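Local atomic coordinates of Serine/threonine-protein kinase Tel1 (PDB entry 6SKY), a protein that probably phosphorylates serine and threonine residues in proteins at the expense of ATP, activating checkpoint signalling as a sensor of DNA damage. Residues Pro2557-Gln2561 against Gly2659-Phe2663; Tyr2517-Met2522 against Gln2607-Gly2612. One frame throughout, in Å; residues are numbered along the deposited sequence.

Contact 1 (Pro2557-Gln2561 against Gly2659-Phe2663); sequences PPTLQ and GLIEF. With AGS (phosphothiophosphoric acid-adenylate ester), chain C.
On the back of the strand that runs into the hinge of this PI3K-like kinase domain, Thr2559 and Pro2558 of a type I turn rest on Leu2660 and Glu2662. The turn, Pro2557 to Leu2560, is closed by Leu2560 N bonding to Pro2557 O at 3.0 Å. Pro2558 lays the CB side of its ring against Leu2660 CD1, 3.5 Å from CB. Thr2559 crosses Leu2660 at about a right angle: its methyl CG2 sits 3.8 Å from Leu2660 CB, while its CB meets Glu2662 CB. Glu2662 CG stands anti to the backbone N (chi1 -179°), which sends an extended chain alongside the turn toward Gln2561, where Gln2561 CG lies 3.7 Å from Glu2662 OE2. Leu2652 and Tyr2517 also border the Pro2558–Leu2660 pair. Beyond the strand, Ile2661 points away from the turn, and its CG2 is 3.7 Å from AGS N6. That amino group donates to Glu2662 O at 2.8 Å, while AGS C2 stands 3.6 Å above the plane of the Phe2663 ring, over its centre. The turn thus meets the strand mainly through carbon, whereas adenine is held by the Glu2662 carbonyl and the Phe2663 face, with Val2664 N a further hydrogen-bond partner of AGS.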
loop_
_atom_site.group_PDB
_atom_site.type_symbol
_atom_site.label_atom_id
_atom_site.label_comp_id
_atom_site.label_asym_id
_atom_site.label_seq_id
_atom_site.Cartn_x
_atom_site.Cartn_y
_atom_site.Cartn_z
ATOM N N PRO A 2557 45.243 -8.888 -24.040
ATOM C CA PRO A 2557 45.235 -10.016 -23.120
ATOM C C PRO A 2557 43.900 -10.730 -23.181
ATOM O O PRO A 2557 42.842 -10.089 -23.109
ATOM C CB PRO A 2557 45.458 -9.357 -21.756
ATOM C CG PRO A 2557 46.082 -8.065 -22.077
ATOM C CD PRO A 2557 45.485 -7.620 -23.346
ATOM N N PRO A 2558 43.900 -12.048 -23.343
ATOM C CA PRO A 2558 42.634 -12.747 -23.587
ATOM C C PRO A 2558 41.669 -12.666 -22.429
ATOM O O PRO A 2558 40.472 -12.884 -22.630
ATOM C CB PRO A 2558 43.077 -14.188 -23.847
ATOM C CG PRO A 2558 44.523 -14.109 -24.108
ATOM C CD PRO A 2558 45.031 -12.977 -23.307
ATOM N N THR A 2559 42.143 -12.344 -21.231
ATOM C CA THR A 2559 41.311 -12.256 -20.043
ATOM C C THR A 2559 40.953 -10.827 -19.686
ATOM O O THR A 2559 40.446 -10.582 -18.592
ATOM C CB THR A 2559 42.016 -12.915 -18.869
ATOM O OG1 THR A 2559 43.237 -12.218 -18.606
ATOM C CG2 THR A 2559 42.329 -14.343 -19.191
ATOM N N LEU A 2560 41.211 -9.880 -20.573
ATOM C CA LEU A 2560 40.826 -8.496 -20.360
ATOM C C LEU A 2560 39.402 -8.286 -20.846
ATOM O O LEU A 2560 39.050 -8.711 -21.949
ATOM C CB LEU A 2560 41.778 -7.558 -21.098
ATOM C CG LEU A 2560 41.353 -6.101 -21.200
ATOM C CD1 LEU A 2560 41.516 -5.425 -19.868
ATOM C CD2 LEU A 2560 42.151 -5.398 -22.261
ATOM N N GLN A 2561 38.589 -7.627 -20.030
ATOM C CA GLN A 2561 37.205 -7.345 -20.384
ATOM C C GLN A 2561 37.161 -6.104 -21.260
ATOM O O GLN A 2561 37.470 -5.000 -20.804
ATOM C CB GLN A 2561 36.365 -7.159 -19.128
ATOM C CG GLN A 2561 36.657 -8.179 -18.051
ATOM C CD GLN A 2561 35.613 -8.193 -16.962
ATOM O OE1 GLN A 2561 35.931 -8.093 -15.782
ATOM N NE2 GLN A 2561 34.357 -8.327 -17.353
ATOM N N GLY A 2659 41.194 -23.587 -20.440
ATOM C CA GLY A 2659 40.685 -22.233 -20.485
ATOM C C GLY A 2659 41.658 -21.260 -19.874
ATOM O O GLY A 2659 42.669 -21.635 -19.281
ATOM N N LEU A 2660 41.338 -19.989 -20.049
ATOM C CA LEU A 2660 42.039 -18.891 -19.407
ATOM C C LEU A 2660 41.075 -18.207 -18.456
ATOM O O LEU A 2660 39.999 -17.769 -18.870
ATOM C CB LEU A 2660 42.553 -17.889 -20.430
ATOM C CG LEU A 2660 43.435 -18.438 -21.533
ATOM C CD1 LEU A 2660 43.807 -17.318 -22.446
ATOM C CD2 LEU A 2660 44.656 -19.051 -20.921
ATOM N N ILE A 2661 41.461 -18.099 -17.198
ATOM C CA ILE A 2661 40.658 -17.417 -16.198
ATOM C C ILE A 2661 41.394 -16.167 -15.761
ATOM O O ILE A 2661 42.609 -16.186 -15.564
ATOM C CB ILE A 2661 40.357 -18.333 -15.005
ATOM C CG1 ILE A 2661 39.739 -19.623 -15.503
ATOM C CG2 ILE A 2661 39.397 -17.680 -14.091
ATOM C CD1 ILE A 2661 39.315 -20.524 -14.412
ATOM N N GLU A 2662 40.659 -15.076 -15.631
ATOM C CA GLU A 2662 41.247 -13.824 -15.188
ATOM C C GLU A 2662 41.579 -13.918 -13.715
ATOM O O GLU A 2662 40.705 -14.205 -12.896
ATOM C CB GLU A 2662 40.282 -12.681 -15.440
ATOM C CG GLU A 2662 40.804 -11.345 -15.039
ATOM C CD GLU A 2662 39.716 -10.304 -14.985
ATOM O OE1 GLU A 2662 39.164 -10.079 -13.892
ATOM O OE2 GLU A 2662 39.402 -9.712 -16.034
ATOM N N PHE A 2663 42.838 -13.692 -13.375
ATOM C CA PHE A 2663 43.268 -13.690 -11.985
ATOM C C PHE A 2663 42.949 -12.323 -11.404
ATOM O O PHE A 2663 43.552 -11.325 -11.800
ATOM C CB PHE A 2663 44.755 -14.005 -11.897
ATOM C CG PHE A 2663 45.184 -14.545 -10.586
ATOM C CD1 PHE A 2663 45.108 -15.889 -10.327
ATOM C CD2 PHE A 2663 45.681 -13.711 -9.612
ATOM C CE1 PHE A 2663 45.504 -16.392 -9.119
ATOM C CE2 PHE A 2663 46.078 -14.209 -8.406
ATOM C CZ PHE A 2663 45.990 -15.549 -8.160
HETATM P PG AGS C . 39.756 -27.193 -5.056
HETATM S S1G AGS C . 38.828 -26.795 -3.390
HETATM O O2G AGS C . 38.831 -26.911 -6.269
HETATM O O3G AGS C . 40.181 -28.686 -5.073
HETATM P PB AGS C . 40.891 -24.803 -5.570
HETATM O O1B AGS C . 39.581 -24.284 -5.140
HETATM O O2B AGS C . 42.103 -24.130 -4.931
HETATM O O3B AGS C . 41.031 -26.322 -5.203
HETATM P PA AGS C . 42.216 -23.796 -7.745
HETATM O O1A AGS C . 43.336 -24.676 -8.096
HETATM O O2A AGS C . 41.633 -23.006 -8.915
HETATM O O3A AGS C . 41.021 -24.615 -7.127
HETATM O "O5'" AGS C . 42.726 -22.834 -6.619
HETATM C "C5'" AGS C . 43.774 -21.907 -6.931
HETATM C "C4'" AGS C . 43.877 -20.874 -5.842
HETATM O "O4'" AGS C . 43.744 -19.562 -6.419
HETATM C "C3'" AGS C . 42.812 -20.953 -4.757
HETATM O "O3'" AGS C . 43.320 -20.498 -3.509
HETATM C "C2'" AGS C . 41.713 -20.040 -5.293
HETATM O "O2'" AGS C . 40.996 -19.428 -4.231
HETATM C "C1'" AGS C . 42.504 -18.985 -6.065
HETATM N N9 AGS C . 41.843 -18.547 -7.284
HETATM C C8 AGS C . 41.121 -19.317 -8.151
HETATM N N7 AGS C . 40.638 -18.660 -9.175
HETATM C C5 AGS C . 41.080 -17.365 -8.967
HETATM C C6 AGS C . 40.903 -16.177 -9.698
HETATM N N6 AGS C . 40.211 -16.102 -10.835
HETATM N N1 AGS C . 41.473 -15.056 -9.216
HETATM C C2 AGS C . 42.167 -15.126 -8.079
HETATM N N3 AGS C . 42.400 -16.185 -7.304
HETATM C C4 AGS C . 41.822 -17.280 -7.806
#

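Contact 2 (Tyr2517-Met2522 against Gln2607-Gly2612); sequences YHALAM and QLVKGG. With AGS (phosphothiophosphoric acid-adenylate ester), chain C.
Val2609 is the main bump of this helix-on-strand contact, and it fits beside the small Ala2521. The axes of helix 2517-2522 and strand 2607-2611 approach to 7.2 Å and cross at -66°. Gln2607, Val2609 and Gly2611, on one side of the strand, meet the helix. With CG1 anti to the backbone N (chi1 -173°), Val2609 places that methyl 3.6 Å from Ala2521 CB. Its other methyl, CG2, faces two larger neighbours: the Tyr2517 ring edge, with CE1 at 4.4 Å, and Leu2520 CD2. Farther along, the backbones draw together, Ala2521 CA and Gly2611 CA being 4.8 Å apart; a CB on the glycine would point toward the helix, and its absence makes room for this approach. Met2522 leaves the helix pointing away, yet its bent chain returns CE to 3.8 Å from Gly2611 CA and beside Gly2612 N. At the opposite end, Tyr2517 OH donates to Gln2607 OE1 at 3.0 Å; the C=O...donor angle is 116°, with the donor slightly tilted from the carbonyl plane. A phenylalanine in place of Tyr2517 would probably leave Gln2607 OE1 without this donor and its amide less restrained from turning. On the nucleotide side, Leu2608 CD1 reaches AGS N6, while Lys2610 NZ makes a weak 3.5 Å hydrogen bond to AGS O2A. Alternation along the strand therefore divides its chemistry: Gln2607 and Val2609 receive the helix, and Leu2608 and Lys2610 serve the ATP pocket.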
loop_
_atom_site.group_PDB
_atom_site.type_symbol
_atom_site.label_atom_id
_atom_site.label_comp_id
_atom_site.label_asym_id
_atom_site.label_seq_id
_atom_site.Cartn_x
_atom_site.Cartn_y
_atom_site.Cartn_z
ATOM N N TYR A 2517 48.492 -21.141 -26.228
ATOM C CA TYR A 2517 47.885 -21.140 -24.896
ATOM C C TYR A 2517 47.356 -22.517 -24.535
ATOM O O TYR A 2517 47.530 -22.982 -23.406
ATOM C CB TYR A 2517 46.751 -20.124 -24.820
ATOM C CG TYR A 2517 47.123 -18.803 -24.213
ATOM C CD1 TYR A 2517 47.585 -18.725 -22.924
ATOM C CD2 TYR A 2517 46.985 -17.633 -24.924
ATOM C CE1 TYR A 2517 47.915 -17.527 -22.369
ATOM C CE2 TYR A 2517 47.313 -16.436 -24.375
ATOM C CZ TYR A 2517 47.776 -16.389 -23.099
ATOM O OH TYR A 2517 48.106 -15.186 -22.543
ATOM N N HIS A 2518 46.703 -23.186 -25.480
ATOM C CA HIS A 2518 46.187 -24.522 -25.219
ATOM C C HIS A 2518 47.314 -25.523 -25.013
ATOM O O HIS A 2518 47.230 -26.391 -24.136
ATOM C CB HIS A 2518 45.284 -24.948 -26.368
ATOM C CG HIS A 2518 44.801 -26.354 -26.267
ATOM N ND1 HIS A 2518 44.902 -27.248 -27.307
ATOM C CD2 HIS A 2518 44.210 -27.024 -25.251
ATOM C CE1 HIS A 2518 44.395 -28.409 -26.937
ATOM N NE2 HIS A 2518 43.969 -28.300 -25.693
ATOM N N ALA A 2519 48.376 -25.427 -25.817
ATOM C CA ALA A 2519 49.512 -26.319 -25.622
ATOM C C ALA A 2519 50.130 -26.122 -24.249
ATOM O O ALA A 2519 50.499 -27.093 -23.584
ATOM C CB ALA A 2519 50.554 -26.094 -26.711
ATOM N N LEU A 2520 50.246 -24.873 -23.804
ATOM C CA LEU A 2520 50.775 -24.614 -22.472
ATOM C C LEU A 2520 49.839 -25.136 -21.393
ATOM O O LEU A 2520 50.293 -25.640 -20.362
ATOM C CB LEU A 2520 51.017 -23.123 -22.289
ATOM C CG LEU A 2520 51.551 -22.686 -20.935
ATOM C CD1 LEU A 2520 53.017 -23.014 -20.827
ATOM C CD2 LEU A 2520 51.324 -21.215 -20.763
ATOM N N ALA A 2521 48.530 -25.026 -21.610
ATOM C CA ALA A 2521 47.570 -25.523 -20.633
ATOM C C ALA A 2521 47.689 -27.028 -20.462
ATOM O O ALA A 2521 47.700 -27.540 -19.339
ATOM C CB ALA A 2521 46.153 -25.147 -21.058
ATOM N N MET A 2522 47.786 -27.755 -21.571
ATOM C CA MET A 2522 47.772 -29.209 -21.507
ATOM C C MET A 2522 49.063 -29.798 -20.954
ATOM O O MET A 2522 49.071 -30.966 -20.556
ATOM C CB MET A 2522 47.495 -29.782 -22.896
ATOM C CG MET A 2522 46.079 -29.574 -23.397
ATOM S SD MET A 2522 44.858 -30.483 -22.441
ATOM C CE MET A 2522 44.218 -29.187 -21.395
ATOM N N GLN A 2607 46.846 -14.382 -15.192
ATOM C CA GLN A 2607 45.963 -15.351 -15.820
ATOM C C GLN A 2607 46.211 -16.719 -15.224
ATOM O O GLN A 2607 47.360 -17.112 -15.033
ATOM C CB GLN A 2607 46.196 -15.429 -17.327
ATOM C CG GLN A 2607 45.971 -14.150 -18.058
ATOM C CD GLN A 2607 46.733 -14.095 -19.330
ATOM O OE1 GLN A 2607 47.466 -15.016 -19.654
ATOM N NE2 GLN A 2607 46.571 -13.019 -20.069
ATOM N N LEU A 2608 45.144 -17.444 -14.941
ATOM C CA LEU A 2608 45.239 -18.875 -14.721
ATOM C C LEU A 2608 45.088 -19.551 -16.068
ATOM O O LEU A 2608 44.106 -19.310 -16.774
ATOM C CB LEU A 2608 44.164 -19.386 -13.770
ATOM C CG LEU A 2608 44.147 -19.011 -12.302
ATOM C CD1 LEU A 2608 43.109 -17.973 -12.076
ATOM C CD2 LEU A 2608 43.831 -20.232 -11.492
ATOM N N VAL A 2609 46.055 -20.374 -16.431
ATOM C CA VAL A 2609 45.964 -21.211 -17.615
ATOM C C VAL A 2609 45.559 -22.584 -17.105
ATOM O O VAL A 2609 46.391 -23.353 -16.629
ATOM C CB VAL A 2609 47.277 -21.242 -18.397
ATOM C CG1 VAL A 2609 47.082 -21.962 -19.691
ATOM C CG2 VAL A 2609 47.755 -19.843 -18.662
ATOM N N LYS A 2610 44.271 -22.884 -17.178
ATOM C CA LYS A 2610 43.711 -24.052 -16.523
ATOM C C LYS A 2610 43.577 -25.175 -17.532
ATOM O O LYS A 2610 42.938 -25.008 -18.572
ATOM C CB LYS A 2610 42.356 -23.725 -15.904
ATOM C CG LYS A 2610 42.172 -24.270 -14.516
ATOM C CD LYS A 2610 40.928 -23.699 -13.896
ATOM C CE LYS A 2610 40.864 -23.985 -12.415
ATOM N NZ LYS A 2610 39.679 -23.328 -11.793
ATOM N N GLY A 2611 44.193 -26.316 -17.224
ATOM C CA GLY A 2611 44.056 -27.509 -18.022
ATOM C C GLY A 2611 43.440 -28.618 -17.188
ATOM O O GLY A 2611 43.274 -28.500 -15.973
ATOM N N GLY A 2612 43.102 -29.703 -17.862
ATOM C CA GLY A 2612 42.468 -30.806 -17.181
ATOM C C GLY A 2612 41.205 -31.232 -17.888
ATOM O O GLY A 2612 41.090 -31.063 -19.102
HETATM P PG AGS C . 39.756 -27.193 -5.056
HETATM S S1G AGS C . 38.828 -26.795 -3.390
HETATM O O2G AGS C . 38.831 -26.911 -6.269
HETATM O O3G AGS C . 40.181 -28.686 -5.073
HETATM P PB AGS C . 40.891 -24.803 -5.570
HETATM O O1B AGS C . 39.581 -24.284 -5.140
HETATM O O2B AGS C . 42.103 -24.130 -4.931
HETATM O O3B AGS C . 41.031 -26.322 -5.203
HETATM P PA AGS C . 42.216 -23.796 -7.745
HETATM O O1A AGS C . 43.336 -24.676 -8.096
HETATM O O2A AGS C . 41.633 -23.006 -8.915
HETATM O O3A AGS C . 41.021 -24.615 -7.127
HETATM O "O5'" AGS C . 42.726 -22.834 -6.619
HETATM C "C5'" AGS C . 43.774 -21.907 -6.931
HETATM C "C4'" AGS C . 43.877 -20.874 -5.842
HETATM O "O4'" AGS C . 43.744 -19.562 -6.419
HETATM C "C3'" AGS C . 42.812 -20.953 -4.757
HETATM O "O3'" AGS C . 43.320 -20.498 -3.509
HETATM C "C2'" AGS C . 41.713 -20.040 -5.293
HETATM O "O2'" AGS C . 40.996 -19.428 -4.231
HETATM C "C1'" AGS C . 42.504 -18.985 -6.065
HETATM N N9 AGS C . 41.843 -18.547 -7.284
HETATM C C8 AGS C . 41.121 -19.317 -8.151
HETATM N N7 AGS C . 40.638 -18.660 -9.175
HETATM C C5 AGS C . 41.080 -17.365 -8.967
HETATM C C6 AGS C . 40.903 -16.177 -9.698
HETATM N N6 AGS C . 40.211 -16.102 -10.835
HETATM N N1 AGS C . 41.473 -15.056 -9.216
HETATM C C2 AGS C . 42.167 -15.126 -8.079
HETATM N N3 AGS C . 42.400 -16.185 -7.304
HETATM C C4 AGS C . 41.822 -17.280 -7.806
#

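Contacts 1 and 2 hold the same antiparallel sheet through adjacent strands, 2658-2662 and 2604-2611, paired by probable hydrogen bonds from Leu2608 N to Ile2661 O and from Lys2610 N to Gly2659 O. Their centres lie 12 Å apart, and both reach AGS. Contact 1 is largely buried, with the exposed Gln2561 and the partly exposed Glu2662 at one end; contact 2 is partly buried, its more accessible residues gathering at the Met2522–glycine end. A loop turn does the packing in the first, a helix in the second. Strand 2658-2662 delivers a backbone acceptor to adenine, whereas strand 2604-2611 sends a lysine toward the alpha phosphate. Thr2559 OG1 packs against Gln2607 CG, so the two contacts touch directly.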